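Local coordinates for protein FAD-binding oxidoreductase (Gulosibacter chungangensis, PDB 7PBG) that oxidises 4-ethylphenol as a flavoprotein with covalently bound FAD, dehydrogenating 4-alkylphenols to products such as 4-vinylphenol, at residues G62-V67 with K109-V114; A124-G129 with G156-N161; E183-D188 with I227-G232. All blocks are in the same frame, centred on the assembly; numbering follows the deposited sequence.

Interaction 1. Residues G62-V67 with K109-V114; sequences GSTEDV and KRMNRV
Met111 lies against the first turn of the helix that starts after Ser63, and this is the close-packed part of the contact. Its CG stands beside the carbonyl carbon of Gly62. Its methyl, CE, then reaches the backbone, 3.5 Å from Ser63 C and 3.6 Å from Thr64 N. The chain is straight as far as SD and bends there (chi3 71°), which turns CE onto the helix start. SD meets Val67 CG2 at 4.2 Å. The contact buries Ser63 N, which has no hydrogen-bond partner in the model. Ser63 itself is the N-cap: its OG accepts from Asp66 N. The helix, 64-77, belongs to the FAD-binding domain of the PCMH-type fold. Here its start meets the loop that leaves strand 103-106, where Met111 also touches Thr229, and Thr64 and Val67 touch Val185, of the neighbouring sheet.

The other side is polar and looser. The Arg110 guanidinium lies with one face over Gly62, whose CA is 3.4 Å above the plane and over its centre. A beta carbon at Gly62 would run into Arg110 NH2. Asp66 OD2 accepts from Gly62 N at 2.8 Å, on its anti side and somewhat out of the carboxylate plane. It does not form a salt bridge with Arg110: OD2 and NH1 are 4.1 Å apart, and no N-H points at the oxygen. A water bridges them instead, 2.7 Å from Asp66 OD2 and 2.9 Å from Arg110 NH1. It sits at the edge of the guanidinium, in its plane. Arg110 NH1 also bonds to Trp60 O, and Tyr30 adds a cation-pi contact.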
loop_
_atom_site.group_PDB
_atom_site.type_symbol
_atom_site.label_atom_id
_atom_site.label_comp_id
_atom_site.label_asym_id
_atom_site.label_seq_id
_atom_site.Cartn_x
_atom_site.Cartn_y
_atom_site.Cartn_z
ATOM N N GLY A 62 -15.126 -24.494 -9.639
ATOM C CA GLY A 62 -16.443 -23.843 -9.720
ATOM C C GLY A 62 -16.714 -22.916 -8.554
ATOM O O GLY A 62 -17.734 -22.200 -8.620
ATOM N N SER A 63 -15.846 -22.902 -7.533
ATOM C CA SER A 63 -16.121 -22.282 -6.211
ATOM C C SER A 63 -14.858 -22.289 -5.356
ATOM O O SER A 63 -13.958 -23.106 -5.608
ATOM C CB SER A 63 -17.213 -22.968 -5.480
ATOM O OG SER A 63 -16.759 -24.234 -5.035
ATOM N N THR A 64 -14.823 -21.453 -4.335
ATOM C CA THR A 64 -13.763 -21.482 -3.303
ATOM C C THR A 64 -13.658 -22.927 -2.743
ATOM O O THR A 64 -12.524 -23.429 -2.565
ATOM C CB THR A 64 -14.083 -20.485 -2.195
ATOM O OG1 THR A 64 -14.205 -19.201 -2.830
ATOM C CG2 THR A 64 -12.977 -20.460 -1.146
ATOM N N GLU A 65 -14.794 -23.580 -2.471
ATOM C CA GLU A 65 -14.741 -24.946 -1.888
ATOM C C GLU A 65 -13.976 -25.883 -2.834
ATOM O O GLU A 65 -13.192 -26.742 -2.348
ATOM C CB GLU A 65 -16.149 -25.469 -1.609
ATOM C CG GLU A 65 -16.131 -26.801 -0.881
ATOM C CD GLU A 65 -17.495 -27.269 -0.389
ATOM O OE1 GLU A 65 -18.488 -26.532 -0.581
ATOM O OE2 GLU A 65 -17.557 -28.361 0.204
ATOM N N ASP A 66 -14.254 -25.805 -4.129
ATOM C CA ASP A 66 -13.553 -26.649 -5.141
ATOM C C ASP A 66 -12.050 -26.369 -5.006
ATOM O O ASP A 66 -11.251 -27.291 -4.954
ATOM C CB ASP A 66 -13.988 -26.370 -6.570
ATOM C CG ASP A 66 -15.321 -26.992 -6.961
ATOM O OD1 ASP A 66 -15.955 -27.651 -6.109
ATOM O OD2 ASP A 66 -15.695 -26.832 -8.128
ATOM N N VAL A 67 -11.661 -25.108 -5.019
ATOM C CA VAL A 67 -10.219 -24.751 -4.823
ATOM C C VAL A 67 -9.673 -25.415 -3.551
ATOM O O VAL A 67 -8.553 -26.010 -3.587
ATOM C CB VAL A 67 -9.997 -23.226 -4.843
ATOM C CG1 VAL A 67 -8.534 -22.906 -4.581
ATOM C CG2 VAL A 67 -10.405 -22.651 -6.163
ATOM N N LYS A 109 -12.357 -19.460 -15.618
ATOM C CA LYS A 109 -13.258 -20.140 -16.587
ATOM C C LYS A 109 -14.679 -20.118 -15.997
ATOM O O LYS A 109 -15.622 -19.738 -16.739
ATOM C CB LYS A 109 -12.737 -21.559 -16.867
ATOM C CG LYS A 109 -13.625 -22.434 -17.755
ATOM C CD LYS A 109 -13.177 -22.663 -19.154
ATOM C CE LYS A 109 -14.291 -23.196 -20.041
ATOM N NZ LYS A 109 -14.299 -24.675 -20.075
ATOM N N ARG A 110 -14.841 -20.532 -14.721
ATOM C CA ARG A 110 -16.165 -20.660 -14.067
ATOM C C ARG A 110 -16.362 -19.638 -12.944
ATOM O O ARG A 110 -17.529 -19.312 -12.635
ATOM C CB ARG A 110 -16.314 -22.074 -13.520
ATOM C CG ARG A 110 -16.237 -23.097 -14.635
ATOM C CD ARG A 110 -16.245 -24.490 -14.089
ATOM N NE ARG A 110 -17.478 -24.759 -13.367
ATOM C CZ ARG A 110 -17.622 -25.674 -12.408
ATOM N NH1 ARG A 110 -16.605 -26.437 -12.063
ATOM N NH2 ARG A 110 -18.812 -25.881 -11.867
ATOM N N MET A 111 -15.303 -19.193 -12.277
ATOM C CA MET A 111 -15.465 -18.253 -11.151
ATOM C C MET A 111 -15.340 -16.836 -11.704
ATOM O O MET A 111 -14.208 -16.287 -11.672
ATOM C CB MET A 111 -14.410 -18.549 -10.091
ATOM C CG MET A 111 -14.584 -19.957 -9.522
ATOM S SD MET A 111 -13.262 -20.435 -8.367
ATOM C CE MET A 111 -13.667 -19.375 -6.983
ATOM N N ASN A 112 -16.425 -16.299 -12.287
ATOM C CA ASN A 112 -16.290 -15.163 -13.220
ATOM C C ASN A 112 -17.319 -14.069 -12.956
ATOM O O ASN A 112 -17.467 -13.221 -13.845
ATOM C CB ASN A 112 -16.274 -15.639 -14.664
ATOM C CG ASN A 112 -17.602 -16.275 -15.045
ATOM O OD1 ASN A 112 -18.538 -16.309 -14.233
ATOM N ND2 ASN A 112 -17.695 -16.751 -16.277
ATOM N N ARG A 113 -17.884 -14.003 -11.759
ATOM C CA ARG A 113 -18.930 -13.002 -11.423
ATOM C C ARG A 113 -18.325 -11.708 -10.869
ATOM O O ARG A 113 -17.392 -11.720 -10.016
ATOM C CB ARG A 113 -19.971 -13.607 -10.469
ATOM C CG ARG A 113 -20.796 -14.717 -11.120
ATOM C CD ARG A 113 -22.286 -14.580 -10.974
ATOM N NE ARG A 113 -22.763 -14.657 -9.599
ATOM C CZ ARG A 113 -22.863 -15.772 -8.847
ATOM N NH1 ARG A 113 -22.557 -16.954 -9.353
ATOM N NH2 ARG A 113 -23.347 -15.710 -7.612
ATOM N N VAL A 114 -18.942 -10.600 -11.281
ATOM C CA VAL A 114 -18.912 -9.355 -10.495
ATOM C C VAL A 114 -19.943 -9.508 -9.377
ATOM O O VAL A 114 -21.163 -9.768 -9.709
ATOM C CB VAL A 114 -19.228 -8.153 -11.395
ATOM C CG1 VAL A 114 -19.346 -6.893 -10.575
ATOM C CG2 VAL A 114 -18.231 -8.044 -12.539
HETATM O O HOH W 1 -17.152 -28.259 -9.857
#

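Interaction 2. Residues A124-G129 with G156-N161; sequences AVVEPG and GSVMGN. With FAD (flavin-adenine dinucleotide), chain C.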
loop_
_atom_site.group_PDB
_atom_site.type_symbol
_atom_site.label_atom_id
_atom_site.label_comp_id
_atom_site.label_asym_id
_atom_site.label_seq_id
_atom_site.Cartn_x
_atom_site.Cartn_y
_atom_site.Cartn_z
ATOM N N ALA A 124 -15.837 -2.140 -6.419
ATOM C CA ALA A 124 -16.451 -3.340 -6.984
ATOM C C ALA A 124 -15.785 -4.534 -6.323
ATOM O O ALA A 124 -14.702 -4.388 -5.719
ATOM C CB ALA A 124 -16.286 -3.362 -8.485
ATOM N N VAL A 125 -16.461 -5.643 -6.388
ATOM C CA VAL A 125 -15.951 -6.946 -5.891
ATOM C C VAL A 125 -15.958 -7.927 -7.050
ATOM O O VAL A 125 -17.041 -8.098 -7.722
ATOM C CB VAL A 125 -16.738 -7.473 -4.681
ATOM C CG1 VAL A 125 -16.220 -8.835 -4.204
ATOM C CG2 VAL A 125 -16.762 -6.445 -3.568
ATOM N N VAL A 126 -14.827 -8.560 -7.285
ATOM C CA VAL A 126 -14.688 -9.418 -8.485
ATOM C C VAL A 126 -14.209 -10.807 -8.094
ATOM O O VAL A 126 -13.424 -10.954 -7.142
ATOM C CB VAL A 126 -13.764 -8.783 -9.543
ATOM C CG1 VAL A 126 -14.352 -7.474 -10.024
ATOM C CG2 VAL A 126 -12.355 -8.569 -9.028
ATOM N N GLU A 127 -14.645 -11.760 -8.864
ATOM C CA GLU A 127 -14.058 -13.119 -8.890
ATOM C C GLU A 127 -12.938 -13.137 -9.925
ATOM O O GLU A 127 -12.753 -12.237 -10.762
ATOM C CB GLU A 127 -15.179 -14.138 -9.176
ATOM C CG GLU A 127 -16.194 -14.185 -8.049
ATOM C CD GLU A 127 -17.193 -15.311 -8.153
ATOM O OE1 GLU A 127 -17.610 -15.600 -9.289
ATOM O OE2 GLU A 127 -17.444 -15.993 -7.102
ATOM N N PRO A 128 -12.161 -14.225 -9.964
ATOM C CA PRO A 128 -10.997 -14.263 -10.837
ATOM C C PRO A 128 -11.252 -13.996 -12.327
ATOM O O PRO A 128 -10.452 -13.384 -12.976
ATOM C CB PRO A 128 -10.439 -15.673 -10.605
ATOM C CG PRO A 128 -10.884 -16.013 -9.218
ATOM C CD PRO A 128 -12.253 -15.380 -9.044
ATOM N N GLY A 129 -12.362 -14.489 -12.879
ATOM C CA GLY A 129 -12.566 -14.484 -14.322
ATOM C C GLY A 129 -13.103 -13.168 -14.839
ATOM O O GLY A 129 -13.287 -13.052 -16.084
ATOM N N GLY A 156 -7.555 -8.728 -19.953
ATOM C CA GLY A 156 -6.844 -8.822 -18.665
ATOM C C GLY A 156 -7.822 -9.032 -17.521
ATOM O O GLY A 156 -8.925 -8.466 -17.552
ATOM N N SER A 157 -7.493 -9.892 -16.567
ATOM C CA SER A 157 -8.269 -10.125 -15.319
ATOM C C SER A 157 -8.060 -9.000 -14.300
ATOM O O SER A 157 -6.878 -8.647 -13.960
ATOM C CB SER A 157 -7.907 -11.471 -14.702
ATOM O OG SER A 157 -8.370 -11.534 -13.374
ATOM N N VAL A 158 -9.129 -8.396 -13.794
ATOM C CA VAL A 158 -8.974 -7.325 -12.766
ATOM C C VAL A 158 -8.128 -7.875 -11.633
ATOM O O VAL A 158 -7.117 -7.220 -11.217
ATOM C CB VAL A 158 -10.349 -6.812 -12.320
ATOM C CG1 VAL A 158 -10.245 -5.725 -11.248
ATOM C CG2 VAL A 158 -11.164 -6.364 -13.501
ATOM N N MET A 159 -8.433 -9.095 -11.218
ATOM C CA MET A 159 -7.736 -9.755 -10.090
ATOM C C MET A 159 -6.335 -10.182 -10.505
ATOM O O MET A 159 -5.314 -9.928 -9.760
ATOM C CB MET A 159 -8.539 -10.965 -9.630
ATOM C CG MET A 159 -7.884 -11.653 -8.501
ATOM S SD MET A 159 -8.708 -13.183 -8.035
ATOM C CE MET A 159 -10.221 -12.496 -7.357
ATOM N N GLY A 160 -6.248 -10.884 -11.630
ATOM C CA GLY A 160 -4.965 -11.471 -12.056
ATOM C C GLY A 160 -3.917 -10.403 -12.300
ATOM O O GLY A 160 -2.763 -10.528 -11.876
ATOM N N ASN A 161 -4.303 -9.296 -12.940
ATOM C CA ASN A 161 -3.350 -8.208 -13.208
ATOM C C ASN A 161 -2.854 -7.678 -11.857
ATOM O O ASN A 161 -1.651 -7.423 -11.700
ATOM C CB ASN A 161 -4.047 -7.146 -14.052
ATOM C CG ASN A 161 -3.130 -5.994 -14.349
ATOM O OD1 ASN A 161 -2.958 -5.089 -13.505
ATOM N ND2 ASN A 161 -2.552 -6.023 -15.535
HETATM P PA FAD C . -3.313 -13.937 -14.859
HETATM O O1A FAD C . -2.500 -14.578 -15.937
HETATM O O2A FAD C . -4.641 -14.554 -14.493
HETATM O O5B FAD C . -2.436 -13.883 -13.560
HETATM C C5B FAD C . -1.074 -13.481 -13.590
HETATM C C4B FAD C . -0.370 -14.163 -12.442
HETATM O O4B FAD C . -0.906 -13.704 -11.166
HETATM C C3B FAD C . -0.514 -15.692 -12.375
HETATM O O3B FAD C . 0.417 -16.339 -13.238
HETATM C C2B FAD C . -0.345 -15.973 -10.873
HETATM O O2B FAD C . 1.033 -15.986 -10.552
HETATM C C1B FAD C . -1.071 -14.781 -10.259
HETATM N N9A FAD C . -2.481 -14.980 -10.043
HETATM C C8A FAD C . -3.483 -14.545 -10.852
HETATM N N7A FAD C . -4.658 -14.854 -10.388
HETATM C C5A FAD C . -4.417 -15.584 -9.248
HETATM C C6A FAD C . -5.272 -16.142 -8.293
HETATM N N6A FAD C . -6.606 -16.129 -8.408
HETATM N N1A FAD C . -4.694 -16.792 -7.257
HETATM C C2A FAD C . -3.340 -16.797 -7.161
HETATM N N3A FAD C . -2.440 -16.272 -7.983
HETATM C C4A FAD C . -3.057 -15.672 -9.022
HETATM N N1 FAD C . 0.344 -5.443 -18.063
HETATM C C2 FAD C . 0.032 -4.409 -17.303
HETATM O O2 FAD C . -0.053 -4.527 -16.053
HETATM N N3 FAD C . -0.292 -3.215 -17.836
HETATM C C4 FAD C . -0.233 -2.967 -19.177
HETATM O O4 FAD C . -0.614 -1.866 -19.620
HETATM C C4X FAD C . 0.135 -4.007 -20.011
HETATM N N5 FAD C . 0.208 -3.763 -21.292
HETATM C C5X FAD C . 0.564 -4.818 -22.097
HETATM C C6 FAD C . 0.624 -4.590 -23.479
HETATM C C7 FAD C . 0.917 -5.603 -24.371
HETATM C C7M FAD C . 0.953 -5.308 -25.856
HETATM C C8 FAD C . 1.149 -6.900 -23.863
HETATM C C8M FAD C . 1.471 -8.031 -24.791
HETATM C C9 FAD C . 1.126 -7.129 -22.503
HETATM C C9A FAD C . 0.819 -6.109 -21.583
HETATM N N10 FAD C . 0.729 -6.320 -20.210
HETATM C C10 FAD C . 0.369 -5.271 -19.376
HETATM C "C1'" FAD C . 0.901 -7.667 -19.607
HETATM C "C2'" FAD C . -0.410 -8.464 -19.507
HETATM O "O2'" FAD C . -1.201 -8.338 -20.738
HETATM C "C3'" FAD C . -1.356 -8.033 -18.367
HETATM O "O3'" FAD C . -0.623 -7.802 -17.189
HETATM C "C4'" FAD C . -2.497 -9.009 -18.048
HETATM O "O4'" FAD C . -3.580 -8.309 -17.416
HETATM C "C5'" FAD C . -2.021 -10.132 -17.166
HETATM O "O5'" FAD C . -2.746 -11.345 -17.410
HETATM P P FAD C . -4.053 -11.718 -16.574
HETATM O O1P FAD C . -4.835 -12.730 -17.357
HETATM O O2P FAD C . -4.717 -10.424 -16.226
HETATM O O3P FAD C . -3.486 -12.385 -15.235
HETATM O O HOH W 2 -10.999 -10.272 -11.858
#
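Pro128 and Met159 bring the two backbones nearest, with their CA atoms 5.6 Å apart. Strand 123-126 runs out into a loop at Glu127, and that loop passes the first turn of helix 158-163. Ser157 is the N-cap of this helix. A water links the two backbones: it probably donates to Glu127 O and accepts from Met159 N, an amide of the first turn.

Met159 carries most of the side-chain packing. Its CG is anti to the backbone N (chi1 -180°), and the chain runs out straight before it bends at the sulfur. Met159 SD lies 3.8 Å from Pro128 CG, the two side chains side by side and pointing the same way. The methyl goes further, and Met159 CE touches Val126 O at 3.6 Å. Next to this, the Val126 and Val158 side chains cross at about a right angle, CG2 meeting CG1. Ser157 OG makes two bonds. It donates to Pro128 O at 2.8 Å, in the carbonyl plane, and accepts from Gly160 N as the cap.

Both segments belong to the PCMH-type FAD-binding domain, and Ser157 and Asn161 bind the cofactor. Ser157 N donates to FAD O2P at 2.8 Å. Asn161 ND2 donates to FAD O4' at 3.1 Å and to FAD O2 at 3.0 Å, while His175 bonds to OD1 and so fixes the amide's rotation. Gly156 and Gly160 lie so close to the cofactor that a beta carbon on either would clash with it. The two hydroxyl bonds fix the rotation of Ser157, whose amide probably helps to offset the negative charge of the pyrophosphate.

Interaction 3. Residues E183-D188 with I227-G232; sequences EVVLAD and ICTRMG. With FAD (flavin-adenine dinucleotide), chain C.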
loop_
_atom_site.group_PDB
_atom_site.type_symbol
_atom_site.label_atom_id
_atom_site.label_comp_id
_atom_site.label_asym_id
_atom_site.label_seq_id
_atom_site.Cartn_x
_atom_site.Cartn_y
_atom_site.Cartn_z
ATOM N N GLU A 183 -10.217 -12.787 -0.555
ATOM C CA GLU A 183 -10.392 -14.152 -0.035
ATOM C C GLU A 183 -9.309 -15.003 -0.684
ATOM O O GLU A 183 -9.152 -14.941 -1.932
ATOM C CB GLU A 183 -11.799 -14.672 -0.341
ATOM C CG GLU A 183 -12.059 -16.058 0.241
ATOM C CD GLU A 183 -13.492 -16.523 0.011
ATOM O OE1 GLU A 183 -13.776 -16.984 -1.087
ATOM O OE2 GLU A 183 -14.334 -16.363 0.909
ATOM N N VAL A 184 -8.615 -15.788 0.130
ATOM C CA VAL A 184 -7.438 -16.547 -0.310
ATOM C C VAL A 184 -7.569 -17.954 0.244
ATOM O O VAL A 184 -7.702 -18.111 1.436
ATOM C CB VAL A 184 -6.107 -15.851 0.092
ATOM C CG1 VAL A 184 -4.912 -16.602 -0.417
ATOM C CG2 VAL A 184 -6.041 -14.422 -0.414
ATOM N N VAL A 185 -7.412 -18.942 -0.617
ATOM C CA VAL A 185 -7.220 -20.346 -0.155
ATOM C C VAL A 185 -5.723 -20.509 0.012
ATOM O O VAL A 185 -4.970 -20.385 -0.952
ATOM C CB VAL A 185 -7.834 -21.351 -1.134
ATOM C CG1 VAL A 185 -7.506 -22.765 -0.683
ATOM C CG2 VAL A 185 -9.312 -21.115 -1.283
ATOM N N LEU A 186 -5.316 -20.778 1.234
ATOM C CA LEU A 186 -3.904 -20.971 1.579
ATOM C C LEU A 186 -3.492 -22.383 1.144
ATOM O O LEU A 186 -4.333 -23.167 0.736
ATOM C CB LEU A 186 -3.671 -20.745 3.072
ATOM C CG LEU A 186 -3.981 -19.331 3.558
ATOM C CD1 LEU A 186 -3.961 -19.270 5.095
ATOM C CD2 LEU A 186 -3.005 -18.341 2.973
ATOM N N ALA A 187 -2.213 -22.660 1.233
ATOM C CA ALA A 187 -1.557 -23.860 0.651
ATOM C C ALA A 187 -1.958 -25.138 1.388
ATOM O O ALA A 187 -1.775 -26.185 0.773
ATOM C CB ALA A 187 -0.055 -23.680 0.639
ATOM N N ASP A 188 -2.613 -25.052 2.553
ATOM C CA ASP A 188 -3.202 -26.201 3.291
ATOM C C ASP A 188 -4.703 -26.321 3.040
ATOM O O ASP A 188 -5.344 -27.174 3.665
ATOM C CB ASP A 188 -2.908 -26.093 4.787
ATOM C CG ASP A 188 -3.634 -24.968 5.510
ATOM O OD1 ASP A 188 -4.051 -23.979 4.845
ATOM O OD2 ASP A 188 -3.757 -25.089 6.741
ATOM N N ILE A 227 -4.157 -18.872 -3.123
ATOM C CA ILE A 227 -5.035 -18.779 -4.321
ATOM C C ILE A 227 -6.199 -17.828 -4.019
ATOM O O ILE A 227 -7.024 -18.103 -3.163
ATOM C CB ILE A 227 -5.461 -20.171 -4.780
ATOM C CG1 ILE A 227 -4.253 -21.078 -4.993
ATOM C CG2 ILE A 227 -6.372 -20.059 -5.996
ATOM C CD1 ILE A 227 -4.632 -22.522 -5.290
ATOM N N CYS A 228 -6.257 -16.693 -4.711
ATOM C CA CYS A 228 -7.285 -15.681 -4.483
ATOM C C CYS A 228 -8.604 -16.082 -5.205
ATOM O O CYS A 228 -8.562 -16.507 -6.372
ATOM C CB CYS A 228 -6.832 -14.359 -5.019
ATOM S SG CYS A 228 -7.997 -13.040 -4.607
ATOM N N THR A 229 -9.708 -16.052 -4.469
ATOM C CA THR A 229 -11.044 -16.429 -5.006
ATOM C C THR A 229 -11.960 -15.209 -5.055
ATOM O O THR A 229 -13.064 -15.302 -5.623
ATOM C CB THR A 229 -11.595 -17.572 -4.160
ATOM O OG1 THR A 229 -11.678 -17.114 -2.806
ATOM C CG2 THR A 229 -10.706 -18.792 -4.256
ATOM N N ARG A 230 -11.556 -14.100 -4.483
ATOM C CA ARG A 230 -12.421 -12.881 -4.433
ATOM C C ARG A 230 -11.531 -11.704 -4.121
ATOM O O ARG A 230 -10.597 -11.848 -3.262
ATOM C CB ARG A 230 -13.534 -13.062 -3.388
ATOM C CG ARG A 230 -14.580 -11.953 -3.475
ATOM C CD ARG A 230 -15.461 -11.823 -2.255
ATOM N NE ARG A 230 -16.234 -13.033 -2.074
ATOM C CZ ARG A 230 -17.424 -13.114 -1.530
ATOM N NH1 ARG A 230 -18.035 -12.030 -1.076
ATOM N NH2 ARG A 230 -18.007 -14.298 -1.483
ATOM N N MET A 231 -11.788 -10.541 -4.731
ATOM C CA MET A 231 -10.957 -9.354 -4.504
ATOM C C MET A 231 -11.813 -8.099 -4.641
ATOM O O MET A 231 -12.629 -8.034 -5.597
ATOM C CB MET A 231 -9.809 -9.263 -5.501
ATOM C CG MET A 231 -8.856 -8.109 -5.219
ATOM S SD MET A 231 -7.608 -7.972 -6.496
ATOM C CE MET A 231 -6.422 -9.103 -5.778
ATOM N N GLY A 232 -11.684 -7.188 -3.671
ATOM C CA GLY A 232 -12.295 -5.863 -3.838
ATOM C C GLY A 232 -11.373 -4.972 -4.645
ATOM O O GLY A 232 -10.121 -5.030 -4.452
HETATM P PA FAD C . -3.313 -13.937 -14.859
HETATM O O1A FAD C . -2.500 -14.578 -15.937
HETATM O O2A FAD C . -4.641 -14.554 -14.493
HETATM O O5B FAD C . -2.436 -13.883 -13.560
HETATM C C5B FAD C . -1.074 -13.481 -13.590
HETATM C C4B FAD C . -0.370 -14.163 -12.442
HETATM O O4B FAD C . -0.906 -13.704 -11.166
HETATM C C3B FAD C . -0.514 -15.692 -12.375
HETATM O O3B FAD C . 0.417 -16.339 -13.238
HETATM C C2B FAD C . -0.345 -15.973 -10.873
HETATM O O2B FAD C . 1.033 -15.986 -10.552
HETATM C C1B FAD C . -1.071 -14.781 -10.259
HETATM N N9A FAD C . -2.481 -14.980 -10.043
HETATM C C8A FAD C . -3.483 -14.545 -10.852
HETATM N N7A FAD C . -4.658 -14.854 -10.388
HETATM C C5A FAD C . -4.417 -15.584 -9.248
HETATM C C6A FAD C . -5.272 -16.142 -8.293
HETATM N N6A FAD C . -6.606 -16.129 -8.408
HETATM N N1A FAD C . -4.694 -16.792 -7.257
HETATM C C2A FAD C . -3.340 -16.797 -7.161
HETATM N N3A FAD C . -2.440 -16.272 -7.983
HETATM C C4A FAD C . -3.057 -15.672 -9.022
HETATM N N1 FAD C . 0.344 -5.443 -18.063
HETATM C C2 FAD C . 0.032 -4.409 -17.303
HETATM O O2 FAD C . -0.053 -4.527 -16.053
HETATM N N3 FAD C . -0.292 -3.215 -17.836
HETATM C C4 FAD C . -0.233 -2.967 -19.177
HETATM O O4 FAD C . -0.614 -1.866 -19.620
HETATM C C4X FAD C . 0.135 -4.007 -20.011
HETATM N N5 FAD C . 0.208 -3.763 -21.292
HETATM C C5X FAD C . 0.564 -4.818 -22.097
HETATM C C6 FAD C . 0.624 -4.590 -23.479
HETATM C C7 FAD C . 0.917 -5.603 -24.371
HETATM C C7M FAD C . 0.953 -5.308 -25.856
HETATM C C8 FAD C . 1.149 -6.900 -23.863
HETATM C C8M FAD C . 1.471 -8.031 -24.791
HETATM C C9 FAD C . 1.126 -7.129 -22.503
HETATM C C9A FAD C . 0.819 -6.109 -21.583
HETATM N N10 FAD C . 0.729 -6.320 -20.210
HETATM C C10 FAD C . 0.369 -5.271 -19.376
HETATM C "C1'" FAD C . 0.901 -7.667 -19.607
HETATM C "C2'" FAD C . -0.410 -8.464 -19.507
HETATM O "O2'" FAD C . -1.201 -8.338 -20.738
HETATM C "C3'" FAD C . -1.356 -8.033 -18.367
HETATM O "O3'" FAD C . -0.623 -7.802 -17.189
HETATM C "C4'" FAD C . -2.497 -9.009 -18.048
HETATM O "O4'" FAD C . -3.580 -8.309 -17.416
HETATM C "C5'" FAD C . -2.021 -10.132 -17.166
HETATM O "O5'" FAD C . -2.746 -11.345 -17.410
HETATM P P FAD C . -4.053 -11.718 -16.574
HETATM O O1P FAD C . -4.835 -12.730 -17.357
HETATM O O2P FAD C . -4.717 -10.424 -16.226
HETATM O O3P FAD C . -3.486 -12.385 -15.235
HETATM O O HOH W 3 -15.825 -15.764 -2.557
#
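Glu183 and Thr229 meet through their side chains as well as their backbones. Thr229 OG1 donates to Glu183 OE1 at 2.7 Å, using the anti lone pair of that oxygen. Thr229 N donates to Glu183 O at 2.8 Å. The OG1 of Thr229 sits between its own backbone N and carbonyl carbon (chi1 59°), which leaves CG2 to pack 4.0 Å from Val185 CG2. With CG anti to the backbone N (chi1 -177°), the Glu183 chain stands out from the sheet and crosses the Thr229 side chain obliquely, which brings OE1 to OG1. A water then joins Glu183 OE1 to Arg230 NE, lying at the guanidinium edge.

The strands are antiparallel, and a beta bulge interrupts their register. Glu183 pairs with Arg230 and Val185 with Ile227, both as hydrogen-bonded pairs. Between them Val184 faces Cys228 in a non-hydrogen-bonded pair, leaving Thr229 as the extra residue. Val185 N bonds to Ile227 O at 2.7 Å. Cys228 presents its own N and O away from this strand, to the adenine of FAD. Its N donates to FAD N1A at 3.0 Å, and its O accepts from FAD N6A at 2.8 Å. These two bonds read the adenine edge through backbone atoms alone.

Further out, Arg193 forms a salt bridge with Glu183 OE2, and Thr64 OG1 of helix 64-77 is also hydrogen-bonded to Glu183 OE1. Were Glu183 an alanine, Arg193 would probably lose its charge partner, and Thr229 OG1 would be left with its weak bond to Thr64 OG1. Met159 packs against Cys228 on the cofactor side, while Val67 and Val71 cover Ile227.

From the N terminus the three contacts follow in series; none nests in or crosses another. Interaction 1 closes the loop that holds most of helix 64-77 and strands 81-84 and 103-106. Interaction 2 closes the next one, around helix 132-142. Interaction 3 closes the last, which holds strand 191-193. They also touch in space. The loop at Met111 bonds by its backbone to Gly129, joining interactions 1 and 2. Helix 64-77 lies on the strands of interaction 3 through Thr64 and Val67. Strand 123-126 neighbours strand 226-237, so interactions 2 and 3 share a sheet. Both of these reach FAD, one at a phosphate, the ribityl chain and the flavin carbonyl, the other at its adenine.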